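Local coordinates for protein aldose-aldose oxidoreductase (Caulobacter crescentus, PDB 5A04) that oxidises one aldose while reducing another, probably passing hydride through an NADP(H) cofactor bound to a Rossmann-type domain, at residues E30-A35 with H299-I304; H58-E63 with I69-V74; E63-I68 with T90-R95. All blocks are in the same frame, centred on the assembly; numbering follows the deposited sequence.

Contact 1: residues E30-A35 with H299-I304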
loop_
_atom_site.group_PDB
_atom_site.type_symbol
_atom_site.label_atom_id
_atom_site.label_comp_id
_atom_site.label_asym_id
_atom_site.label_seq_id
_atom_site.Cartn_x
_atom_site.Cartn_y
_atom_site.Cartn_z
ATOM N N GLU A 30 -35.410 -11.264 4.750
ATOM C CA GLU A 30 -36.621 -11.762 4.107
ATOM C C GLU A 30 -36.761 -13.270 4.188
ATOM O O GLU A 30 -37.851 -13.798 3.977
ATOM C CB GLU A 30 -36.653 -11.359 2.638
ATOM C CG GLU A 30 -36.704 -9.877 2.408
ATOM C CD GLU A 30 -36.563 -9.543 0.943
ATOM O OE1 GLU A 30 -35.485 -9.818 0.377
ATOM O OE2 GLU A 30 -37.536 -9.022 0.357
ATOM N N HIS A 31 -35.660 -13.965 4.474
ATOM C CA HIS A 31 -35.676 -15.428 4.453
ATOM C C HIS A 31 -35.024 -16.041 5.675
ATOM O O HIS A 31 -34.721 -17.237 5.684
ATOM C CB HIS A 31 -34.989 -15.941 3.188
ATOM C CG HIS A 31 -35.681 -15.517 1.936
ATOM N ND1 HIS A 31 -36.927 -15.990 1.582
ATOM C CD2 HIS A 31 -35.324 -14.633 0.975
ATOM C CE1 HIS A 31 -37.303 -15.423 0.449
ATOM N NE2 HIS A 31 -36.349 -14.597 0.061
ATOM N N SER A 32 -34.827 -15.221 6.703
ATOM C CA SER A 32 -34.157 -15.644 7.927
ATOM C C SER A 32 -34.865 -15.096 9.144
ATOM O O SER A 32 -35.370 -13.980 9.113
ATOM C CB SER A 32 -32.698 -15.168 7.935
ATOM O OG SER A 32 -32.102 -15.440 6.681
ATOM N N ARG A 33 -34.886 -15.871 10.220
ATOM C CA ARG A 33 -35.409 -15.381 11.489
ATOM C C ARG A 33 -34.558 -15.889 12.637
ATOM O O ARG A 33 -33.931 -16.947 12.550
ATOM C CB ARG A 33 -36.873 -15.804 11.684
ATOM C CG ARG A 33 -37.076 -17.321 11.791
ATOM C CD ARG A 33 -38.547 -17.672 12.037
ATOM N NE ARG A 33 -39.046 -17.046 13.257
ATOM C CZ ARG A 33 -38.965 -17.587 14.470
ATOM N NH1 ARG A 33 -38.403 -18.779 14.636
ATOM N NH2 ARG A 33 -39.447 -16.935 15.523
ATOM N N LEU A 34 -34.529 -15.118 13.712
ATOM C CA LEU A 34 -33.834 -15.524 14.916
ATOM C C LEU A 34 -34.695 -16.542 15.673
ATOM O O LEU A 34 -35.823 -16.235 16.059
ATOM C CB LEU A 34 -33.534 -14.292 15.771
ATOM C CG LEU A 34 -32.824 -14.575 17.088
ATOM C CD1 LEU A 34 -31.492 -15.259 16.802
ATOM C CD2 LEU A 34 -32.631 -13.278 17.863
ATOM N N ALA A 35 -34.171 -17.748 15.878
ATOM C CA ALA A 35 -34.971 -18.837 16.443
ATOM C C ALA A 35 -34.453 -19.338 17.789
ATOM O O ALA A 35 -35.219 -19.867 18.599
ATOM C CB ALA A 35 -35.048 -19.997 15.451
ATOM N N HIS A 299 -28.422 -14.874 2.401
ATOM C CA HIS A 299 -27.745 -15.650 1.365
ATOM C C HIS A 299 -27.704 -17.132 1.730
ATOM O O HIS A 299 -28.009 -17.980 0.897
ATOM C CB HIS A 299 -26.316 -15.147 1.121
ATOM C CG HIS A 299 -25.617 -15.854 -0.001
ATOM N ND1 HIS A 299 -26.014 -15.735 -1.317
ATOM C CD2 HIS A 299 -24.546 -16.686 -0.005
ATOM C CE1 HIS A 299 -25.213 -16.458 -2.083
ATOM N NE2 HIS A 299 -24.319 -17.049 -1.311
ATOM N N LEU A 300 -27.328 -17.442 2.968
ATOM C CA LEU A 300 -27.233 -18.843 3.368
ATOM C C LEU A 300 -28.616 -19.481 3.317
ATOM O O LEU A 300 -28.788 -20.571 2.775
ATOM C CB LEU A 300 -26.622 -18.984 4.766
ATOM C CG LEU A 300 -26.510 -20.425 5.284
ATOM C CD1 LEU A 300 -25.820 -21.320 4.260
ATOM C CD2 LEU A 300 -25.762 -20.438 6.615
ATOM N N SER A 301 -29.602 -18.777 3.860
ATOM C CA SER A 301 -30.981 -19.264 3.847
ATOM C C SER A 301 -31.470 -19.551 2.428
ATOM O O SER A 301 -32.064 -20.607 2.159
ATOM C CB SER A 301 -31.906 -18.245 4.517
ATOM O OG SER A 301 -31.561 -18.096 5.880
ATOM N N GLU A 302 -31.212 -18.619 1.519
ATOM C CA GLU A 302 -31.635 -18.793 0.130
ATOM C C GLU A 302 -30.897 -19.959 -0.527
ATOM O O GLU A 302 -31.495 -20.701 -1.304
ATOM C CB GLU A 302 -31.421 -17.505 -0.668
ATOM C CG GLU A 302 -32.302 -16.348 -0.192
ATOM C CD GLU A 302 -31.853 -14.992 -0.738
ATOM O OE1 GLU A 302 -31.027 -14.952 -1.678
ATOM O OE2 GLU A 302 -32.327 -13.962 -0.217
ATOM N N CYS A 303 -29.612 -20.133 -0.212
ATOM C CA CYS A 303 -28.874 -21.288 -0.730
ATOM C C CYS A 303 -29.516 -22.598 -0.283
ATOM O O CYS A 303 -29.653 -23.535 -1.080
ATOM C CB CYS A 303 -27.408 -21.260 -0.290
ATOM S SG CYS A 303 -26.421 -20.053 -1.196
ATOM N N ILE A 304 -29.900 -22.667 0.987
ATOM C CA ILE A 304 -30.560 -23.861 1.513
ATOM C C ILE A 304 -31.914 -24.077 0.827
ATOM O O ILE A 304 -32.226 -25.191 0.400
ATOM C CB ILE A 304 -30.737 -23.771 3.044
ATOM C CG1 ILE A 304 -29.362 -23.726 3.721
ATOM C CG2 ILE A 304 -31.557 -24.952 3.562
ATOM C CD1 ILE A 304 -29.397 -23.233 5.167
#
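The hydroxyl S32 OG has two close oxygen partners, S301 OG at 2.8 Å across the contact and D298 OD1, to which it is hydrogen-bonded; L297 O is a weak third. S32 begins the second strand of the parallel Rossmann sheet, while S301 belongs to helix 292-306 of the C-terminal part of the chain, which packs against that sheet. Serine suits both places, because its short side chain can meet a polar mate while the backbones stay close; the CA atoms of H31 and S301 are 6.1 Å apart. The CB of S301 is directed toward the strand and comes within 3.2 Å of H31 O. D298, one turn before E302, accepts hydrogen bonds from the backbone N of E30 (at OD2) and of H31 (at OD1).

Beside the serines, H31 meets E302. The glutamate is extended beyond CG (chi2 166°), which carries its carboxylate out to the histidine ring, and the ring and carboxylate planes stand at nearly a right angle. A long, flexible glutamate suits this spot because it brings methylene packing as well as a carboxylate: E302 CG lies 3.7 Å from H31 CD2. Elsewhere on the helix, L300 and I304 touch strands 7-12, 76-79 and 99-102. E302 OE2 comes obliquely to the imidazole, 3.3 Å from H31 CD2 and 4.1 Å from H31 NE2.

Contact 2: residues H58-E63 with I69-V74. With NDP (NADPH dihydro-nicotinamide-adenine-dinucleotide phosphate), chain G.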
loop_
_atom_site.group_PDB
_atom_site.type_symbol
_atom_site.label_atom_id
_atom_site.label_comp_id
_atom_site.label_asym_id
_atom_site.label_seq_id
_atom_site.Cartn_x
_atom_site.Cartn_y
_atom_site.Cartn_z
ATOM N N HIS A 58 -35.825 -22.625 23.696
ATOM C CA HIS A 58 -34.937 -22.335 22.567
ATOM C C HIS A 58 -33.668 -21.628 23.028
ATOM O O HIS A 58 -32.981 -20.972 22.233
ATOM C CB HIS A 58 -35.668 -21.490 21.514
ATOM C CG HIS A 58 -36.758 -22.222 20.793
ATOM N ND1 HIS A 58 -37.740 -22.936 21.451
ATOM C CD2 HIS A 58 -37.024 -22.348 19.470
ATOM C CE1 HIS A 58 -38.558 -23.472 20.563
ATOM N NE2 HIS A 58 -38.151 -23.125 19.355
ATOM N N ARG A 59 -33.366 -21.756 24.314
ATOM C CA ARG A 59 -32.145 -21.198 24.895
ATOM C C ARG A 59 -31.249 -22.348 25.342
ATOM O O ARG A 59 -31.695 -23.231 26.072
ATOM C CB ARG A 59 -32.467 -20.287 26.083
ATOM C CG ARG A 59 -33.387 -19.125 25.724
ATOM C CD ARG A 59 -33.765 -18.324 26.960
ATOM N NE ARG A 59 -34.952 -17.506 26.726
ATOM C CZ ARG A 59 -35.508 -16.720 27.648
ATOM N NH1 ARG A 59 -34.974 -16.637 28.859
ATOM N NH2 ARG A 59 -36.589 -16.003 27.353
ATOM N N TYR A 60 -29.990 -22.329 24.910
ATOM C CA TYR A 60 -29.062 -23.423 25.195
ATOM C C TYR A 60 -27.780 -22.906 25.832
ATOM O O TYR A 60 -27.309 -21.827 25.492
ATOM C CB TYR A 60 -28.713 -24.181 23.914
ATOM C CG TYR A 60 -29.900 -24.786 23.214
ATOM C CD1 TYR A 60 -30.685 -24.022 22.363
ATOM C CD2 TYR A 60 -30.234 -26.126 23.397
ATOM C CE1 TYR A 60 -31.781 -24.563 21.721
ATOM C CE2 TYR A 60 -31.329 -26.683 22.750
ATOM C CZ TYR A 60 -32.099 -25.892 21.913
ATOM O OH TYR A 60 -33.186 -26.424 21.254
ATOM N N SER A 61 -27.224 -23.678 26.762
ATOM C CA SER A 61 -25.859 -23.450 27.216
ATOM C C SER A 61 -24.910 -24.204 26.281
ATOM O O SER A 61 -25.357 -24.956 25.426
ATOM C CB SER A 61 -25.674 -23.921 28.653
ATOM O OG SER A 61 -25.732 -25.339 28.700
ATOM N N TYR A 62 -23.605 -24.023 26.443
ATOM C CA TYR A 62 -22.680 -24.847 25.666
ATOM C C TYR A 62 -22.766 -26.312 26.116
ATOM O O TYR A 62 -22.460 -27.221 25.345
ATOM C CB TYR A 62 -21.242 -24.336 25.788
ATOM C CG TYR A 62 -21.037 -22.939 25.242
ATOM C CD1 TYR A 62 -21.748 -22.492 24.141
ATOM C CD2 TYR A 62 -20.146 -22.068 25.850
ATOM C CE1 TYR A 62 -21.569 -21.214 23.649
ATOM C CE2 TYR A 62 -19.958 -20.782 25.365
ATOM C CZ TYR A 62 -20.680 -20.364 24.268
ATOM O OH TYR A 62 -20.495 -19.089 23.782
ATOM N N GLU A 63 -23.199 -26.545 27.353
ATOM C CA GLU A 63 -23.348 -27.910 27.855
ATOM C C GLU A 63 -24.560 -28.615 27.251
ATOM O O GLU A 63 -24.547 -29.831 27.062
ATOM C CB GLU A 63 -23.452 -27.906 29.380
ATOM C CG GLU A 63 -22.214 -27.359 30.073
ATOM C CD GLU A 63 -22.370 -27.299 31.576
ATOM O OE1 GLU A 63 -23.516 -27.145 32.051
ATOM O OE2 GLU A 63 -21.345 -27.402 32.283
ATOM N N ILE A 69 -30.334 -30.655 18.145
ATOM C CA ILE A 69 -30.705 -31.605 17.098
ATOM C C ILE A 69 -32.219 -31.878 17.091
ATOM O O ILE A 69 -32.805 -32.179 16.050
ATOM C CB ILE A 69 -29.926 -32.936 17.276
ATOM C CG1 ILE A 69 -30.126 -33.873 16.084
ATOM C CG2 ILE A 69 -30.303 -33.624 18.586
ATOM C CD1 ILE A 69 -29.213 -35.108 16.167
ATOM N N ASP A 70 -32.845 -31.732 18.253
ATOM C CA ASP A 70 -34.263 -32.045 18.409
ATOM C C ASP A 70 -35.143 -30.814 18.277
ATOM O O ASP A 70 -36.340 -30.871 18.556
ATOM C CB ASP A 70 -34.510 -32.699 19.763
ATOM C CG ASP A 70 -33.917 -34.085 19.853
ATOM O OD1 ASP A 70 -33.843 -34.774 18.816
ATOM O OD2 ASP A 70 -33.529 -34.482 20.964
ATOM N N ASN A 71 -34.553 -29.704 17.849
ATOM C CA ASN A 71 -35.309 -28.463 17.695
ATOM C C ASN A 71 -35.506 -28.156 16.212
ATOM O O ASN A 71 -34.580 -27.708 15.524
ATOM C CB ASN A 71 -34.585 -27.319 18.413
ATOM C CG ASN A 71 -35.416 -26.046 18.495
ATOM O OD1 ASN A 71 -36.297 -25.812 17.674
ATOM N ND2 ASN A 71 -35.136 -25.224 19.497
ATOM N N PRO A 72 -36.716 -28.406 15.704
ATOM C CA PRO A 72 -36.976 -28.230 14.274
ATOM C C PRO A 72 -37.083 -26.762 13.855
ATOM O O PRO A 72 -37.092 -26.489 12.658
ATOM C CB PRO A 72 -38.310 -28.951 14.080
ATOM C CG PRO A 72 -38.998 -28.793 15.396
ATOM C CD PRO A 72 -37.912 -28.863 16.437
ATOM N N ASP A 73 -37.160 -25.842 14.813
ATOM C CA ASP A 73 -37.203 -24.415 14.491
ATOM C C ASP A 73 -35.821 -23.885 14.137
ATOM O O ASP A 73 -35.697 -22.760 13.649
ATOM C CB ASP A 73 -37.762 -23.594 15.653
ATOM C CG ASP A 73 -39.223 -23.898 15.933
ATOM O OD1 ASP A 73 -39.922 -24.334 14.996
ATOM O OD2 ASP A 73 -39.657 -23.710 17.086
ATOM N N VAL A 74 -34.786 -24.682 14.402
ATOM C CA VAL A 74 -33.420 -24.259 14.101
ATOM C C VAL A 74 -32.912 -24.965 12.852
ATOM O O VAL A 74 -32.796 -26.196 12.822
ATOM C CB VAL A 74 -32.470 -24.526 15.274
ATOM C CG1 VAL A 74 -31.019 -24.168 14.886
ATOM C CG2 VAL A 74 -32.922 -23.741 16.502
HETATM P PA NDP G . -16.454 -11.107 21.837
HETATM O O1A NDP G . -15.334 -11.395 22.775
HETATM O O2A NDP G . -17.091 -9.746 21.865
HETATM O O5B NDP G . -17.649 -12.223 22.012
HETATM C C5B NDP G . -17.084 -13.503 21.998
HETATM C C4B NDP G . -18.145 -14.412 22.635
HETATM O O4B NDP G . -17.834 -15.790 22.412
HETATM C C3B NDP G . -18.168 -14.194 24.166
HETATM O O3B NDP G . -19.002 -13.136 24.516
HETATM C C2B NDP G . -18.838 -15.495 24.626
HETATM O O2B NDP G . -20.133 -15.477 24.465
HETATM C C1B NDP G . -18.287 -16.514 23.539
HETATM N N9A NDP G . -17.205 -17.355 24.058
HETATM C C8A NDP G . -17.201 -18.742 24.161
HETATM N N7A NDP G . -16.068 -19.226 24.705
HETATM C C5A NDP G . -15.297 -18.091 24.971
HETATM C C6A NDP G . -14.015 -17.930 25.530
HETATM N N6A NDP G . -13.289 -19.030 25.930
HETATM N N1A NDP G . -13.457 -16.691 25.693
HETATM C C2A NDP G . -14.246 -15.636 25.267
HETATM N N3A NDP G . -15.465 -15.635 24.716
HETATM C C4A NDP G . -15.988 -16.903 24.578
HETATM O O3 NDP G . -15.712 -11.375 20.376
HETATM P PN NDP G . -16.419 -10.709 19.069
HETATM O O1N NDP G . -17.870 -10.958 18.996
HETATM O O2N NDP G . -15.749 -9.427 18.628
HETATM O O5D NDP G . -15.747 -11.783 17.850
HETATM C C5D NDP G . -16.248 -13.089 17.926
HETATM C C4D NDP G . -16.044 -13.735 16.527
HETATM O O4D NDP G . -16.675 -12.877 15.528
HETATM C C3D NDP G . -14.521 -13.799 16.131
HETATM O O3D NDP G . -14.274 -14.977 15.341
HETATM C C2D NDP G . -14.330 -12.567 15.260
HETATM O O2D NDP G . -13.333 -12.758 14.270
HETATM C C1D NDP G . -15.729 -12.498 14.553
HETATM N N1N NDP G . -16.047 -11.116 14.189
HETATM C C2N NDP G . -16.421 -10.810 12.891
HETATM C C3N NDP G . -16.739 -9.520 12.575
HETATM C C7N NDP G . -17.129 -9.191 11.204
HETATM O O7N NDP G . -17.268 -8.015 10.821
HETATM N N7N NDP G . -17.363 -10.225 10.302
HETATM C C4N NDP G . -16.702 -8.417 13.575
HETATM C C5N NDP G . -16.254 -8.837 14.911
HETATM C C6N NDP G . -15.962 -10.109 15.177
HETATM P P2B NDP G . -21.109 -16.179 25.700
HETATM O O1X NDP G . -20.480 -17.551 25.799
HETATM O O2X NDP G . -20.812 -15.224 26.815
HETATM O O3X NDP G . -22.505 -16.113 25.086
#
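N71 carries its CG opposite the backbone N (chi1 -171°), which sends the amide toward Y60 and H58, while H58 holds CG beside its own backbone N (chi1 -69°), which brings one face of the imidazole to the amide nitrogen, the two side chains crossing at about a right angle. N71 ND2 donates to Y60 OH at 2.9 Å, the hydroxyl lying in the amide plane. The same nitrogen sits over one face of the imidazole, 3.4 Å from H58 CD2, with the amide and ring planes almost perpendicular. At the ring's edge H58 NE2 gives a straight bond to D73 OD2, 2.8 Å long with an N-H...O angle of 169°; the carboxylate uses its anti lone pair and lies nearly coplanar with the ring.

H58 leads into 59-60, the edge strand of the Rossmann sheet, and N71 opens the type I beta turn that precedes strand 76-79. Asparagine suits the turn because its amide oxygen, N71 OD1, accepts from D73 N at 3.0 Å, an Asx turn. Bonds at both ends of the amide fix its rotation, and the turn is consistent with D73 being placed beside the histidine. Beyond the strand, Y62 OH lies 2.5 Å from NDP O1X of the 2'-phosphate that distinguishes NADPH, a weak and doubtful bond; S39, T41 and K44 also bond to the cofactor.

Contact 3: residues E63-I68 with T90-R95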
loop_
_atom_site.group_PDB
_atom_site.type_symbol
_atom_site.label_atom_id
_atom_site.label_comp_id
_atom_site.label_asym_id
_atom_site.label_seq_id
_atom_site.Cartn_x
_atom_site.Cartn_y
_atom_site.Cartn_z
ATOM N N GLU A 63 -23.199 -26.545 27.353
ATOM C CA GLU A 63 -23.348 -27.910 27.855
ATOM C C GLU A 63 -24.560 -28.615 27.251
ATOM O O GLU A 63 -24.547 -29.831 27.062
ATOM C CB GLU A 63 -23.452 -27.906 29.380
ATOM C CG GLU A 63 -22.214 -27.359 30.073
ATOM C CD GLU A 63 -22.370 -27.299 31.576
ATOM O OE1 GLU A 63 -23.516 -27.145 32.051
ATOM O OE2 GLU A 63 -21.345 -27.402 32.283
ATOM N N THR A 64 -25.615 -27.857 26.940
ATOM C CA THR A 64 -26.826 -28.482 26.411
ATOM C C THR A 64 -26.981 -28.299 24.900
ATOM O O THR A 64 -27.966 -28.755 24.332
ATOM C CB THR A 64 -28.122 -27.943 27.100
ATOM O OG1 THR A 64 -28.290 -26.547 26.821
ATOM C CG2 THR A 64 -28.079 -28.162 28.612
ATOM N N PHE A 65 -26.009 -27.648 24.260
ATOM C CA PHE A 65 -26.115 -27.289 22.839
ATOM C C PHE A 65 -26.436 -28.475 21.922
ATOM O O PHE A 65 -27.197 -28.333 20.982
ATOM C CB PHE A 65 -24.811 -26.597 22.378
ATOM C CG PHE A 65 -24.716 -26.383 20.882
ATOM C CD1 PHE A 65 -25.680 -25.657 20.194
ATOM C CD2 PHE A 65 -23.645 -26.895 20.167
ATOM C CE1 PHE A 65 -25.579 -25.457 18.822
ATOM C CE2 PHE A 65 -23.540 -26.706 18.793
ATOM C CZ PHE A 65 -24.519 -25.991 18.116
ATOM N N ASP A 66 -25.901 -29.661 22.202
ATOM C CA ASP A 66 -26.113 -30.769 21.271
ATOM C C ASP A 66 -27.584 -31.201 21.200
ATOM O O ASP A 66 -28.012 -31.821 20.221
ATOM C CB ASP A 66 -25.219 -31.953 21.647
ATOM C CG ASP A 66 -23.762 -31.555 21.751
ATOM O OD1 ASP A 66 -23.180 -31.171 20.715
ATOM O OD2 ASP A 66 -23.206 -31.607 22.865
ATOM N N ARG A 67 -28.364 -30.831 22.208
ATOM C CA ARG A 67 -29.799 -31.128 22.215
ATOM C C ARG A 67 -30.561 -30.382 21.125
ATOM O O ARG A 67 -31.721 -30.687 20.854
ATOM C CB ARG A 67 -30.413 -30.783 23.573
ATOM C CG ARG A 67 -29.873 -31.605 24.747
ATOM C CD ARG A 67 -30.491 -31.087 26.036
ATOM N NE ARG A 67 -29.979 -31.739 27.236
ATOM C CZ ARG A 67 -30.247 -31.321 28.470
ATOM N NH1 ARG A 67 -31.012 -30.252 28.651
ATOM N NH2 ARG A 67 -29.748 -31.963 29.519
ATOM N N ILE A 68 -29.908 -29.404 20.504
ATOM C CA ILE A 68 -30.539 -28.603 19.462
ATOM C C ILE A 68 -30.903 -29.456 18.238
ATOM O O ILE A 68 -31.700 -29.041 17.399
ATOM C CB ILE A 68 -29.621 -27.421 19.049
ATOM C CG1 ILE A 68 -30.440 -26.239 18.488
ATOM C CG2 ILE A 68 -28.543 -27.871 18.051
ATOM C CD1 ILE A 68 -29.624 -24.942 18.437
ATOM N N THR A 90 -18.652 -25.741 15.115
ATOM C CA THR A 90 -19.116 -26.058 13.770
ATOM C C THR A 90 -19.372 -27.558 13.639
ATOM O O THR A 90 -20.405 -27.968 13.118
ATOM C CB THR A 90 -18.100 -25.590 12.709
ATOM O OG1 THR A 90 -18.099 -24.148 12.692
ATOM C CG2 THR A 90 -18.469 -26.100 11.338
ATOM N N GLU A 91 -18.439 -28.370 14.130
ATOM C CA GLU A 91 -18.602 -29.822 14.057
ATOM C C GLU A 91 -19.822 -30.298 14.847
ATOM O O GLU A 91 -20.592 -31.133 14.370
ATOM C CB GLU A 91 -17.334 -30.516 14.565
ATOM C CG GLU A 91 -16.154 -30.311 13.637
ATOM C CD GLU A 91 -14.825 -30.761 14.249
ATOM O OE1 GLU A 91 -14.682 -30.786 15.495
ATOM O OE2 GLU A 91 -13.906 -31.054 13.477
ATOM N N ARG A 92 -19.997 -29.757 16.046
ATOM C CA ARG A 92 -21.147 -30.109 16.873
ATOM C C ARG A 92 -22.461 -29.676 16.219
ATOM O O ARG A 92 -23.445 -30.414 16.245
ATOM C CB ARG A 92 -21.001 -29.492 18.264
ATOM C CG ARG A 92 -19.930 -30.184 19.115
ATOM C CD ARG A 92 -19.665 -29.415 20.386
ATOM N NE ARG A 92 -20.783 -29.495 21.324
ATOM C CZ ARG A 92 -20.872 -28.772 22.440
ATOM N NH1 ARG A 92 -19.927 -27.885 22.737
ATOM N NH2 ARG A 92 -21.918 -28.921 23.254
ATOM N N ALA A 93 -22.469 -28.492 15.619
ATOM C CA ALA A 93 -23.652 -28.036 14.885
ATOM C C ALA A 93 -23.983 -28.987 13.732
ATOM O O ALA A 93 -25.138 -29.369 13.537
ATOM C CB ALA A 93 -23.433 -26.607 14.361
ATOM N N ALA A 94 -22.961 -29.373 12.971
ATOM C CA ALA A 94 -23.166 -30.302 11.862
ATOM C C ALA A 94 -23.686 -31.667 12.346
ATOM O O ALA A 94 -24.586 -32.244 11.729
ATOM C CB ALA A 94 -21.868 -30.473 11.060
ATOM N N ARG A 95 -23.126 -32.188 13.435
ATOM C CA ARG A 95 -23.615 -33.457 13.994
ATOM C C ARG A 95 -25.038 -33.333 14.550
ATOM O O ARG A 95 -25.763 -34.332 14.655
ATOM C CB ARG A 95 -22.660 -33.963 15.076
ATOM C CG ARG A 95 -21.293 -34.333 14.486
ATOM C CD ARG A 95 -20.425 -35.170 15.431
ATOM N NE ARG A 95 -20.142 -34.509 16.707
ATOM C CZ ARG A 95 -19.006 -33.886 17.005
ATOM N NH1 ARG A 95 -18.026 -33.814 16.114
ATOM N NH2 ARG A 95 -18.847 -33.343 18.211
HETATM O O HOH W 1 -23.945 -32.158 18.322
#
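Over one face of the R92 guanidinium lies F65 CD2, 3.8 Å above its plane and toward its rim, while the carboxylate of D66 meets its edge. The phenyl stands steeply to the guanidinium, 75° between planes, so the two are not stacked. The ring turns its own edge to the helix: F65 CE2 touches R92 CB at 3.8 Å, and F65 CZ meets A93 CB at 4.0 Å, an alanine being small enough to let the phenyl approach.

The salt bridge is side-on. R92 NE donates to D66 OD1 at 3.0 Å, almost straight at 172°, whereas R92 NH2 reaches D66 OD2, also at 3.0 Å, from above the carboxylate plane. A bend at chi3 (70°) turns the arginine's end back to this aspartate, and NH2 also bonds to Y62 O. A water adds a second link, donating to D66 OD1 at 2.7 Å and to R92 O. A leucine in place of R92 would probably leave D66 without its countercharge and Y62 O without this donor.

F65 and A93 both also touch V77. The 3-10 segment 65-68 thus packs against helix 86-95, the connection between parallel strands 76-79 and 99-102 in a beta-alpha-beta crossover of the Rossmann fold.

Followed from the N terminus, the chain passes strand 32-38 at 30-35, which meets helix 292-306 only much later, so contact 1 closes a loop of more than 260 residues and ties the Rossmann sheet to the C-terminal part. Contacts 2 and 3 are both nested inside it. They cross each other: 58-63, 63-68, 69-74 and 90-95 come in order, with E63 shared. Contact 2 links the edge strand 59-60 to the turn before strand 76-79, and contact 3 links the intervening 3-10 segment to helix 86-95. Their centres are 8 Å apart, joined by Y62 and R92. Contact 1 touches contact 2 where A35 packs on H58 and D73, strands 32-38 and 59-60 being neighbours in the sheet, but does not touch contact 3.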